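Orotidine 5'-phosphate decarboxylase (PDB 3V75) probably catalyses the decarboxylation of orotidine 5'-phosphate to UMP, the last step of de novo UMP biosynthesis. Local coordinates at residues Asp46-Leu51 and Ser86-Arg91; Val221-Gly226 and Leu239-Ile244; Met22-Phe27 and Phe142-Thr147; Pro40-Ile45 and Val79-Pro84. All coordinates share one frame; numbering follows the deposited sequence. Where two conformers were deposited one is given.

Interaction 1: residues Asp46-Leu51 and Ser86-Arg91; sequences DPHASL and SAFFER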
loop_
_atom_site.group_PDB
_atom_site.type_symbol
_atom_site.label_atom_id
_atom_site.label_comp_id
_atom_site.label_asym_id
_atom_site.label_seq_id
_atom_site.Cartn_x
_atom_site.Cartn_y
_atom_site.Cartn_z
ATOM N N ASP A 46 10.542 3.783 -13.329
ATOM C CA ASP A 46 11.145 3.550 -12.023
ATOM C C ASP A 46 12.198 4.606 -11.702
ATOM O O ASP A 46 13.405 4.325 -11.773
ATOM C CB ASP A 46 11.827 2.168 -12.011
ATOM C CG ASP A 46 10.847 1.051 -12.166
ATOM O OD1 ASP A 46 9.784 1.084 -11.527
ATOM O OD2 ASP A 46 11.103 0.124 -12.964
ATOM N N PRO A 47 11.771 5.841 -11.400
ATOM C CA PRO A 47 12.736 6.934 -11.212
ATOM C C PRO A 47 13.333 6.894 -9.803
ATOM O O PRO A 47 13.185 7.860 -9.025
ATOM C CB PRO A 47 11.890 8.207 -11.412
ATOM C CG PRO A 47 10.483 7.745 -10.979
ATOM C CD PRO A 47 10.381 6.313 -11.487
ATOM N N HIS A 48 13.989 5.796 -9.449
ATOM C CA HIS A 48 14.724 5.779 -8.181
ATOM C C HIS A 48 16.020 6.557 -8.289
ATOM O O HIS A 48 16.502 6.860 -9.396
ATOM C CB HIS A 48 14.967 4.357 -7.650
ATOM C CG HIS A 48 15.468 3.383 -8.664
ATOM N ND1 HIS A 48 16.749 3.432 -9.187
ATOM C CD2 HIS A 48 14.875 2.291 -9.214
ATOM C CE1 HIS A 48 16.917 2.417 -10.019
ATOM N NE2 HIS A 48 15.791 1.715 -10.064
ATOM N N ALA A 49 16.585 6.906 -7.139
ATOM C CA ALA A 49 17.768 7.758 -7.142
ATOM C C ALA A 49 18.934 7.186 -7.971
ATOM O O ALA A 49 19.635 7.962 -8.611
ATOM C CB ALA A 49 18.240 8.079 -5.695
ATOM N N SER A 50 19.128 5.853 -7.954
ATOM C CA SER A 50 20.188 5.191 -8.728
ATOM C C SER A 50 20.015 5.544 -10.213
ATOM O O SER A 50 20.917 6.093 -10.853
ATOM C CB SER A 50 20.086 3.671 -8.520
ATOM O OG SER A 50 21.203 2.973 -9.009
ATOM N N LEU A 51 18.838 5.218 -10.765
ATOM C CA LEU A 51 18.596 5.474 -12.206
ATOM C C LEU A 51 18.678 6.957 -12.529
ATOM O O LEU A 51 19.193 7.338 -13.590
ATOM C CB LEU A 51 17.272 4.865 -12.715
ATOM C CG LEU A 51 17.321 3.448 -13.330
ATOM C CD1 LEU A 51 15.925 2.834 -13.490
ATOM C CD2 LEU A 51 18.114 3.456 -14.684
ATOM N N SER A 86 4.732 3.644 -7.844
ATOM C CA SER A 86 4.255 4.789 -7.080
ATOM C C SER A 86 5.263 5.259 -6.028
ATOM O O SER A 86 5.393 6.465 -5.808
ATOM C CB SER A 86 2.936 4.413 -6.390
ATOM O OG SER A 86 2.351 5.559 -5.812
ATOM N N ALA A 87 5.949 4.336 -5.358
ATOM C CA ALA A 87 6.818 4.742 -4.251
ATOM C C ALA A 87 7.871 5.767 -4.654
ATOM O O ALA A 87 8.241 6.637 -3.879
ATOM C CB ALA A 87 7.505 3.523 -3.607
ATOM N N PHE A 88 8.387 5.627 -5.881
ATOM C CA PHE A 88 9.466 6.509 -6.325
ATOM C C PHE A 88 8.981 7.937 -6.580
ATOM O O PHE A 88 9.780 8.860 -6.607
ATOM C CB PHE A 88 10.168 5.937 -7.565
ATOM C CG PHE A 88 10.782 4.577 -7.317
ATOM C CD1 PHE A 88 11.558 4.344 -6.191
ATOM C CD2 PHE A 88 10.597 3.538 -8.220
ATOM C CE1 PHE A 88 12.131 3.045 -5.973
ATOM C CE2 PHE A 88 11.156 2.295 -7.996
ATOM C CZ PHE A 88 11.905 2.064 -6.875
ATOM N N PHE A 89 7.667 8.097 -6.764
ATOM C CA PHE A 89 7.038 9.408 -6.903
ATOM C C PHE A 89 6.628 9.922 -5.498
ATOM O O PHE A 89 6.814 11.092 -5.171
ATOM C CB PHE A 89 5.814 9.282 -7.830
ATOM C CG PHE A 89 6.161 8.898 -9.232
ATOM C CD1 PHE A 89 6.285 9.876 -10.230
ATOM C CD2 PHE A 89 6.403 7.567 -9.552
ATOM C CE1 PHE A 89 6.629 9.536 -11.541
ATOM C CE2 PHE A 89 6.743 7.204 -10.872
ATOM C CZ PHE A 89 6.856 8.206 -11.873
ATOM N N GLU A 90 6.070 9.019 -4.674
ATOM C CA GLU A 90 5.536 9.413 -3.368
ATOM C C GLU A 90 6.617 9.961 -2.462
ATOM O O GLU A 90 6.336 10.741 -1.545
ATOM C CB GLU A 90 4.897 8.214 -2.662
ATOM C CG GLU A 90 3.663 7.698 -3.321
ATOM C CD GLU A 90 3.055 6.557 -2.540
ATOM O OE1 GLU A 90 3.077 6.596 -1.285
ATOM O OE2 GLU A 90 2.569 5.592 -3.173
ATOM N N ARG A 91 7.865 9.526 -2.685
ATOM C CA ARG A 91 8.971 9.995 -1.839
ATOM C C ARG A 91 9.166 11.507 -1.940
ATOM O O ARG A 91 9.770 12.111 -1.053
ATOM C CB ARG A 91 10.283 9.229 -2.146
ATOM C CG ARG A 91 10.850 9.545 -3.513
ATOM C CD ARG A 91 11.856 8.462 -3.916
ATOM N NE ARG A 91 12.424 8.686 -5.255
ATOM C CZ ARG A 91 13.597 9.292 -5.456
ATOM N NH1 ARG A 91 14.302 9.752 -4.420
ATOM N NH2 ARG A 91 14.056 9.451 -6.703
#
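His-48 and Phe-88 run alongside each other in the same direction, and the edge of the imidazole is turned to the face of the phenyl ring. The pair is T-shaped: the planes stand at 75° and the ring centres are 5.2 Å apart. The CB of His-48 sits over the same benzene ring as a CH-pi contact, 3.5 Å from CE1 of Phe-88. The imidazole CG stands between the backbone N and the carbonyl carbon (chi1 46°), which brings its CD2 beside CZ and CE2 of Phe-88. Asp-46 meets the rim of that ring: its OD1 lies in the ring plane, 4.0 Å from CE2 of Phe-88, while OD2 bonds to Ser-270. With an alanine in place of Phe-88, the His-48 edge would probably lose its aromatic partner and a gap would open beside Asp-46. Both segments follow strands of the TIM barrel, at the C-terminal ends where the active site of this fold lies. Pro-47 centres an inverse gamma turn there. CG of Pro-47 rests over the face of Phe-89, 3.8 Å from CZ of Phe-89. The carbonyl O of Pro-47 accepts a hydrogen bond of 2.9 Å from NH2 of Arg-91, in the carbonyl plane, with 153° at the hydrogen. The other terminal nitrogen of Arg-91, NH1, forms salt bridges with Asp-59 and with Glu-132 of the second subunit.

Interaction 2: residues Val221-Gly226 and Leu239-Ile244; sequences VGATLG and LLAPGI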
loop_
_atom_site.group_PDB
_atom_site.type_symbol
_atom_site.label_atom_id
_atom_site.label_comp_id
_atom_site.label_asym_id
_atom_site.label_seq_id
_atom_site.Cartn_x
_atom_site.Cartn_y
_atom_site.Cartn_z
ATOM N N VAL A 221 3.482 -12.607 -10.373
ATOM C CA VAL A 221 4.206 -13.883 -10.268
ATOM C C VAL A 221 5.617 -13.626 -10.776
ATOM O O VAL A 221 5.814 -13.342 -11.973
ATOM C CB VAL A 221 3.557 -14.960 -11.143
ATOM C CG1 VAL A 221 4.286 -16.305 -11.007
ATOM C CG2 VAL A 221 2.091 -15.153 -10.730
ATOM N N GLY A 222 6.589 -13.681 -9.879
ATOM C CA GLY A 222 7.968 -13.357 -10.226
ATOM C C GLY A 222 8.583 -14.339 -11.214
ATOM O O GLY A 222 8.497 -15.567 -11.014
ATOM N N ALA A 223 9.194 -13.791 -12.282
ATOM C CA ALA A 223 9.738 -14.628 -13.366
ATOM C C ALA A 223 10.979 -15.394 -12.950
ATOM O O ALA A 223 11.398 -16.309 -13.668
ATOM C CB ALA A 223 10.073 -13.775 -14.607
ATOM N N THR A 224 11.620 -14.997 -11.851
ATOM C CA THR A 224 12.855 -15.672 -11.438
ATOM C C THR A 224 12.606 -16.771 -10.400
ATOM O O THR A 224 13.558 -17.372 -9.896
ATOM C CB THR A 224 13.911 -14.687 -10.886
ATOM O OG1 THR A 224 13.382 -14.005 -9.739
ATOM C CG2 THR A 224 14.294 -13.641 -11.934
ATOM N N LEU A 225 11.352 -17.031 -10.049
ATOM C CA LEU A 225 11.063 -18.132 -9.129
ATOM C C LEU A 225 11.293 -19.501 -9.771
ATOM O O LEU A 225 11.095 -19.656 -10.982
ATOM C CB LEU A 225 9.608 -18.030 -8.650
ATOM C CG LEU A 225 9.409 -16.926 -7.620
ATOM C CD1 LEU A 225 7.915 -16.655 -7.430
ATOM C CD2 LEU A 225 10.037 -17.347 -6.301
ATOM N N GLY A 226 11.685 -20.483 -8.956
ATOM C CA GLY A 226 12.021 -21.815 -9.446
ATOM C C GLY A 226 10.974 -22.891 -9.204
ATOM O O GLY A 226 11.116 -24.035 -9.667
ATOM N N LEU A 239 -0.520 -12.420 -16.032
ATOM C CA LEU A 239 0.445 -12.673 -14.961
ATOM C C LEU A 239 1.533 -11.612 -15.097
ATOM O O LEU A 239 2.338 -11.668 -16.041
ATOM C CB LEU A 239 1.048 -14.068 -15.138
ATOM C CG LEU A 239 0.041 -15.224 -15.210
ATOM C CD1 LEU A 239 0.770 -16.521 -15.545
ATOM C CD2 LEU A 239 -0.685 -15.372 -13.855
ATOM N N LEU A 240 1.546 -10.632 -14.207
ATOM C CA LEU A 240 2.554 -9.582 -14.280
ATOM C C LEU A 240 3.827 -10.174 -13.722
ATOM O O LEU A 240 3.865 -10.637 -12.562
ATOM C CB LEU A 240 2.124 -8.377 -13.465
ATOM C CG LEU A 240 3.124 -7.243 -13.296
ATOM C CD1 LEU A 240 3.397 -6.587 -14.661
ATOM C CD2 LEU A 240 2.573 -6.222 -12.286
ATOM N N ALA A 241 4.875 -10.195 -14.545
ATOM C CA ALA A 241 6.084 -10.914 -14.174
ATOM C C ALA A 241 7.250 -9.959 -14.086
ATOM O O ALA A 241 7.908 -9.695 -15.091
ATOM C CB ALA A 241 6.369 -12.036 -15.171
ATOM N N PRO A 242 7.543 -9.456 -12.890
ATOM C CA PRO A 242 8.762 -8.657 -12.748
ATOM C C PRO A 242 10.035 -9.538 -12.852
ATOM O O PRO A 242 10.016 -10.808 -12.643
ATOM C CB PRO A 242 8.625 -8.029 -11.355
ATOM C CG PRO A 242 7.569 -8.818 -10.648
ATOM C CD PRO A 242 6.800 -9.635 -11.638
ATOM N N GLY A 243 11.146 -8.852 -13.143
ATOM C CA GLY A 243 12.437 -9.518 -13.152
ATOM C C GLY A 243 12.919 -9.885 -14.539
ATOM O O GLY A 243 13.935 -10.601 -14.649
ATOM N N ILE A 244 12.256 -9.430 -15.588
ATOM C CA ILE A 244 12.681 -9.848 -16.919
ATOM C C ILE A 244 14.039 -9.204 -17.215
ATOM O O ILE A 244 14.249 -8.012 -16.969
ATOM C CB ILE A 244 11.668 -9.451 -17.991
ATOM C CG1 ILE A 244 10.250 -9.891 -17.616
ATOM C CG2 ILE A 244 12.100 -9.980 -19.349
ATOM C CD1 ILE A 244 10.112 -11.401 -17.478
HETATM O O HOH W 1 11.060 -12.154 -10.316
#
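Ala-223 N gives a nearly straight hydrogen bond to Pro-242 O, 3.1 Å long with 164° at the hydrogen. Water 1 donates to the same Pro-242 O at 2.9 Å and accepts from Thr-224 N, so a carbonyl next to the turn has two donors. Further back, Val-221 N bonds to Leu-240 O at 3.0 Å, and Ala-241 CA comes to 3.3 Å from Val-221 O as a CA-H...O contact. The methyl CB of Ala-223 meets CD1 of Ile-244 at 3.7 Å. The Ile-244 side chain starts away from the other segment; chi1 sets CG1 anti to the carbonyl carbon, and the bend at chi2 (-62°) swings CD1 back to Ala-223. A type I turn from Gly-222 to Leu-225 positions Ala-223 and Thr-224. Gly-243 has a positive phi, and a side chain there would press on CG2 of Thr-224. Strands 217-221 and 239-241 are neighbours in the TIM barrel; the loops after them lie at its active-site end, with the Pro-242 side chain about 7 Å from that of Lys-119, the predicted proton donor. Phe-258 of helix 254-258 packs on Val-221, Ala-223 and Ala-241, and strand 265-269 bonds to the far edge of strand 239-241.

Interaction 3: residues Met22-Phe27 and Phe142-Thr147; sequences MSLEPF and FSDALT
The backbones of Leu-24 to Phe-27 and Phe-142 to Ala-145 run 33° apart, with their closest CA atoms, those of Phe-27 and Asp-144, separated by 6.8 Å. No hydrogen bond joins them. The contact lies at the N-terminal end of the TIM barrel, where the segment leading into helix 27-38 packs against the start of strand 145-148. Phe-27 makes the larger share, with Leu-24 close behind. The CG of Phe-27 is anti to the backbone N (chi1 176°), which lays the ring across the entry to the strand. The CB of Ala-145 sits over one face of that ring, offset toward the rim, 3.8 Å from CZ of Phe-27. The carbonyl O of Asp-144 also lies over a face, 3.4 Å from CD1 of Phe-27. The side chains of Phe-27 and Asp-144 cross at about a right angle, yet ring and carboxylate planes are only 13° apart. Were the Phe-27 ring cut back to an alanine, a gap is likely to open over Ala-145 and Phe-172 of strand 170-176 to have less to pack on. The carboxylate itself is gripped from elsewhere: OD1 by Arg-108 and Arg-30, and OD2 by Val-114 N. These bonds likely fix the rotation of Asp-144 and balance its charge. Leu-24 comes from the direction opposite to Phe-142. CD1 of Leu-24 meets the phenyl edge, in the ring plane, 3.8 Å from CZ of Phe-142.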
loop_
_atom_site.group_PDB
_atom_site.type_symbol
_atom_site.label_atom_id
_atom_site.label_comp_id
_atom_site.label_asym_id
_atom_site.label_seq_id
_atom_site.Cartn_x
_atom_site.Cartn_y
_atom_site.Cartn_z
HETATM N N MSE A 22 -19.104 6.299 -22.566
HETATM C CA MSE A 22 -18.991 4.952 -23.127
HETATM C C MSE A 22 -18.027 4.182 -22.233
HETATM O O MSE A 22 -17.102 4.801 -21.709
HETATM C CB MSE A 22 -18.464 5.005 -24.560
HETATM C CG MSE A 22 -19.224 4.117 -25.532
HETATM SE SE MSE A 22 -18.169 3.648 -27.104
HETATM C CE MSE A 22 -17.935 5.431 -27.856
ATOM N N SER A 23 -18.222 2.876 -22.051
ATOM C CA SER A 23 -17.303 2.138 -21.167
ATOM C C SER A 23 -16.039 1.732 -21.953
ATOM O O SER A 23 -16.132 1.365 -23.133
ATOM C CB SER A 23 -17.940 0.885 -20.504
ATOM O OG SER A 23 -19.342 1.098 -20.179
ATOM N N LEU A 24 -14.874 1.769 -21.283
ATOM C CA LEU A 24 -13.687 1.111 -21.833
ATOM C C LEU A 24 -14.008 -0.361 -21.930
ATOM O O LEU A 24 -14.649 -0.927 -21.012
ATOM C CB LEU A 24 -12.493 1.225 -20.931
ATOM C CG LEU A 24 -11.622 2.436 -20.969
ATOM C CD1 LEU A 24 -10.614 2.322 -19.850
ATOM C CD2 LEU A 24 -10.958 2.473 -22.380
ATOM N N GLU A 25 -13.550 -0.985 -23.020
ATOM C CA GLU A 25 -13.590 -2.441 -23.172
ATOM C C GLU A 25 -12.839 -3.082 -21.984
ATOM O O GLU A 25 -11.957 -2.465 -21.392
ATOM C CB GLU A 25 -12.980 -2.811 -24.537
ATOM C CG GLU A 25 -12.606 -4.309 -24.699
ATOM C CD GLU A 25 -12.064 -4.761 -26.077
ATOM O OE1 GLU A 25 -11.162 -4.111 -26.684
ATOM O OE2 GLU A 25 -12.561 -5.842 -26.506
ATOM N N PRO A 26 -13.223 -4.306 -21.583
ATOM C CA PRO A 26 -12.587 -4.922 -20.411
ATOM C C PRO A 26 -11.054 -4.997 -20.519
ATOM O O PRO A 26 -10.525 -5.230 -21.625
ATOM C CB PRO A 26 -13.218 -6.324 -20.370
ATOM C CG PRO A 26 -14.574 -6.136 -21.013
ATOM C CD PRO A 26 -14.368 -5.101 -22.085
ATOM N N PHE A 27 -10.376 -4.759 -19.401
ATOM C CA PHE A 27 -8.934 -4.736 -19.375
ATOM C C PHE A 27 -8.283 -5.984 -19.995
ATOM O O PHE A 27 -7.313 -5.850 -20.770
ATOM C CB PHE A 27 -8.420 -4.507 -17.955
ATOM C CG PHE A 27 -6.943 -4.566 -17.840
ATOM C CD1 PHE A 27 -6.159 -3.578 -18.416
ATOM C CD2 PHE A 27 -6.326 -5.603 -17.161
ATOM C CE1 PHE A 27 -4.759 -3.619 -18.294
ATOM C CE2 PHE A 27 -4.936 -5.658 -17.060
ATOM C CZ PHE A 27 -4.159 -4.670 -17.649
ATOM N N PHE A 142 -6.175 7.850 -12.745
ATOM C CA PHE A 142 -6.840 6.724 -13.415
ATOM C C PHE A 142 -5.837 5.904 -14.213
ATOM O O PHE A 142 -5.139 6.452 -15.077
ATOM C CB PHE A 142 -7.945 7.190 -14.369
ATOM C CG PHE A 142 -8.659 6.047 -15.094
ATOM C CD1 PHE A 142 -9.179 4.968 -14.395
ATOM C CD2 PHE A 142 -8.821 6.073 -16.473
ATOM C CE1 PHE A 142 -9.843 3.915 -15.052
ATOM C CE2 PHE A 142 -9.532 5.046 -17.137
ATOM C CZ PHE A 142 -10.002 3.956 -16.432
ATOM N N SER A 143 -5.803 4.609 -13.945
ATOM C CA SER A 143 -4.876 3.677 -14.579
ATOM C C SER A 143 -5.666 2.477 -15.106
ATOM O O SER A 143 -6.773 2.188 -14.640
ATOM C CB SER A 143 -3.823 3.218 -13.554
ATOM O OG SER A 143 -3.082 4.331 -13.048
ATOM N N ASP A 144 -5.095 1.749 -16.065
ATOM C CA ASP A 144 -5.791 0.599 -16.629
ATOM C C ASP A 144 -5.812 -0.590 -15.683
ATOM O O ASP A 144 -6.679 -1.458 -15.783
ATOM C CB ASP A 144 -5.121 0.224 -17.946
ATOM C CG ASP A 144 -5.260 1.327 -18.935
ATOM O OD1 ASP A 144 -6.406 1.529 -19.417
ATOM O OD2 ASP A 144 -4.264 2.064 -19.196
ATOM N N ALA A 145 -4.859 -0.646 -14.760
ATOM C CA ALA A 145 -4.898 -1.651 -13.701
ATOM C C ALA A 145 -4.137 -1.174 -12.485
ATOM O O ALA A 145 -3.364 -0.212 -12.569
ATOM C CB ALA A 145 -4.336 -3.010 -14.197
ATOM N N LEU A 146 -4.335 -1.861 -11.357
ATOM C CA LEU A 146 -3.703 -1.484 -10.101
ATOM C C LEU A 146 -3.159 -2.733 -9.461
ATOM O O LEU A 146 -3.862 -3.751 -9.403
ATOM C CB LEU A 146 -4.767 -0.867 -9.175
ATOM C CG LEU A 146 -4.320 -0.506 -7.765
ATOM C CD1 LEU A 146 -3.240 0.606 -7.719
ATOM C CD2 LEU A 146 -5.588 -0.142 -6.894
ATOM N N THR A 147 -1.932 -2.683 -8.945
ATOM C CA THR A 147 -1.444 -3.799 -8.135
ATOM C C THR A 147 -1.998 -3.645 -6.710
ATOM O O THR A 147 -2.010 -2.533 -6.128
ATOM C CB THR A 147 0.116 -3.904 -8.088
ATOM O OG1 THR A 147 0.645 -2.705 -7.512
ATOM C CG2 THR A 147 0.707 -4.107 -9.519
#

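Interaction 4: residues Pro40-Ile45 and Val79-Pro84; sequences PLCVGI and VAVFKP
Ile-45 and Phe-82 make the denser side of this contact. The CD1 of Ile-45 lies over the face of the Phe-82 ring, 3.8 Å from its CG, and the two side chains cross at a slant. With CG anti to the carbonyl carbon (chi1 -75°), the Phe-82 ring presents a rim to Val-43, whose O lies in the ring plane 3.5 Å from CD1 of Phe-82. Helix 61-75 covers this side through Leu-75 and Val-71, and helix 93-109 through Ala-107 and Thr-103.

The other side, with Cys-42, Val-81, Gly-44 and Lys-83, is more sparsely filled by the two segments. Gly-44 brings no side chain. The sulphur of Cys-42 meets CG1 of Val-81 and CB of Lys-83, each at 3.6 Å. Beyond CB the lysine leads away, bent at its last two torsions, and NZ forms a salt bridge with Asp-117.

Between the two sides runs the parallel ladder. The hydrogen bonds from Val-43 N to Val-81 O, Lys-83 N to Val-43 O and Ile-45 N to Lys-83 O are each 2.9 Å. At the start, Val-81 N makes a weak hydrogen bond of 3.4 Å to Leu-41 O. The strands cross at -27°. Lys-83 stands about 5 Å, side chain to side chain, from Lys-119, the predicted proton donor. The two strands are the first and second of a TIM barrel, joined by a beta-alpha-beta crossover through helix 61-75, with Lys-83 on the inner, active-site side.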
loop_
_atom_site.group_PDB
_atom_site.type_symbol
_atom_site.label_atom_id
_atom_site.label_comp_id
_atom_site.label_asym_id
_atom_site.label_seq_id
_atom_site.Cartn_x
_atom_site.Cartn_y
_atom_site.Cartn_z
ATOM N N PRO A 40 4.768 -8.067 -26.684
ATOM C CA PRO A 40 4.536 -8.480 -25.297
ATOM C C PRO A 40 5.590 -7.897 -24.331
ATOM O O PRO A 40 6.533 -8.588 -23.920
ATOM C CB PRO A 40 4.610 -10.015 -25.367
ATOM C CG PRO A 40 5.558 -10.252 -26.510
ATOM C CD PRO A 40 5.302 -9.151 -27.518
ATOM N N LEU A 41 5.382 -6.663 -23.911
ATOM C CA LEU A 41 6.329 -6.029 -23.025
ATOM C C LEU A 41 5.652 -4.947 -22.194
ATOM O O LEU A 41 4.848 -4.162 -22.714
ATOM C CB LEU A 41 7.463 -5.390 -23.839
ATOM C CG LEU A 41 8.592 -4.728 -23.009
ATOM C CD1 LEU A 41 9.298 -5.787 -22.231
ATOM C CD2 LEU A 41 9.566 -3.939 -23.893
ATOM N N CYS A 42 6.014 -4.904 -20.912
ATOM C CA CYS A 42 5.669 -3.810 -20.016
ATOM C C CYS A 42 6.981 -3.190 -19.552
ATOM O O CYS A 42 7.894 -3.912 -19.141
ATOM C CB CYS A 42 4.931 -4.391 -18.796
ATOM S SG CYS A 42 4.500 -3.176 -17.551
ATOM N N VAL A 43 7.085 -1.870 -19.626
ATOM C CA VAL A 43 8.310 -1.185 -19.208
ATOM C C VAL A 43 8.037 -0.449 -17.918
ATOM O O VAL A 43 7.074 0.338 -17.833
ATOM C CB VAL A 43 8.824 -0.211 -20.304
ATOM C CG1 VAL A 43 10.029 0.591 -19.788
ATOM C CG2 VAL A 43 9.197 -0.980 -21.569
ATOM N N GLY A 44 8.850 -0.681 -16.898
ATOM C CA GLY A 44 8.674 0.032 -15.641
ATOM C C GLY A 44 8.979 1.507 -15.824
ATOM O O GLY A 44 9.814 1.905 -16.661
ATOM N N ILE A 45 8.308 2.363 -15.053
ATOM C CA ILE A 45 8.754 3.752 -14.964
ATOM C C ILE A 45 9.219 3.882 -13.516
ATOM O O ILE A 45 8.395 4.029 -12.574
ATOM C CB ILE A 45 7.650 4.757 -15.297
ATOM C CG1 ILE A 45 7.023 4.436 -16.653
ATOM C CG2 ILE A 45 8.199 6.195 -15.274
ATOM C CD1 ILE A 45 5.933 5.449 -17.120
ATOM N N VAL A 79 5.332 1.038 -26.730
ATOM C CA VAL A 79 5.235 -0.104 -25.809
ATOM C C VAL A 79 3.805 -0.403 -25.437
ATOM O O VAL A 79 2.964 0.513 -25.361
ATOM C CB VAL A 79 6.053 0.053 -24.470
ATOM C CG1 VAL A 79 7.558 0.277 -24.759
ATOM C CG2 VAL A 79 5.469 1.149 -23.595
ATOM N N ALA A 80 3.524 -1.692 -25.263
ATOM C CA ALA A 80 2.163 -2.122 -24.921
ATOM C C ALA A 80 1.713 -1.551 -23.572
ATOM O O ALA A 80 0.575 -1.074 -23.442
ATOM C CB ALA A 80 2.043 -3.636 -24.911
ATOM N N VAL A 81 2.588 -1.610 -22.572
ATOM C CA VAL A 81 2.206 -1.303 -21.198
ATOM C C VAL A 81 3.355 -0.581 -20.511
ATOM O O VAL A 81 4.534 -0.911 -20.751
ATOM C CB VAL A 81 1.932 -2.615 -20.400
ATOM C CG1 VAL A 81 1.291 -2.328 -19.030
ATOM C CG2 VAL A 81 1.068 -3.581 -21.205
ATOM N N PHE A 82 3.038 0.383 -19.648
ATOM C CA PHE A 82 4.007 0.917 -18.677
ATOM C C PHE A 82 3.602 0.560 -17.275
ATOM O O PHE A 82 2.395 0.429 -16.993
ATOM C CB PHE A 82 4.009 2.438 -18.678
ATOM C CG PHE A 82 4.700 3.062 -19.852
ATOM C CD1 PHE A 82 6.086 2.899 -20.038
ATOM C CD2 PHE A 82 4.004 3.895 -20.716
ATOM C CE1 PHE A 82 6.739 3.540 -21.097
ATOM C CE2 PHE A 82 4.653 4.558 -21.763
ATOM C CZ PHE A 82 6.023 4.359 -21.971
ATOM N N LYS A 83 4.571 0.470 -16.370
ATOM C CA LYS A 83 4.271 0.234 -14.959
ATOM C C LYS A 83 5.021 1.238 -14.105
ATOM O O LYS A 83 6.153 0.993 -13.692
ATOM C CB LYS A 83 4.615 -1.202 -14.562
ATOM C CG LYS A 83 4.246 -1.532 -13.099
ATOM C CD LYS A 83 4.403 -3.006 -12.774
ATOM C CE LYS A 83 5.859 -3.433 -12.581
ATOM N NZ LYS A 83 6.522 -2.822 -11.393
ATOM N N PRO A 84 4.414 2.401 -13.841
ATOM C CA PRO A 84 5.058 3.299 -12.876
ATOM C C PRO A 84 5.032 2.683 -11.493
ATOM O O PRO A 84 4.024 2.082 -11.111
ATOM C CB PRO A 84 4.178 4.557 -12.891
ATOM C CG PRO A 84 2.865 4.078 -13.459
ATOM C CD PRO A 84 3.153 2.935 -14.374
#

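In the fold
All four contacts are buried, and all belong to one barrel. Interaction 4 lies nearest the middle of the chain and rests on backbone bonds between parallel strands. Interaction 2 has the same ladder chemistry but ends in a turn and a water. The two meet inside the barrel, where Leu-240 CD2 packs on Lys-83 CD. Interaction 1 takes up the chain just after both strands of interaction 4, and Phe-89 touches Ile-45 and Pro-84. It lies farther out, relies on rings and an arginine, and reaches the second subunit. Interaction 3 has no hydrogen bond across it and joins the N-terminal segment to the fourth strand.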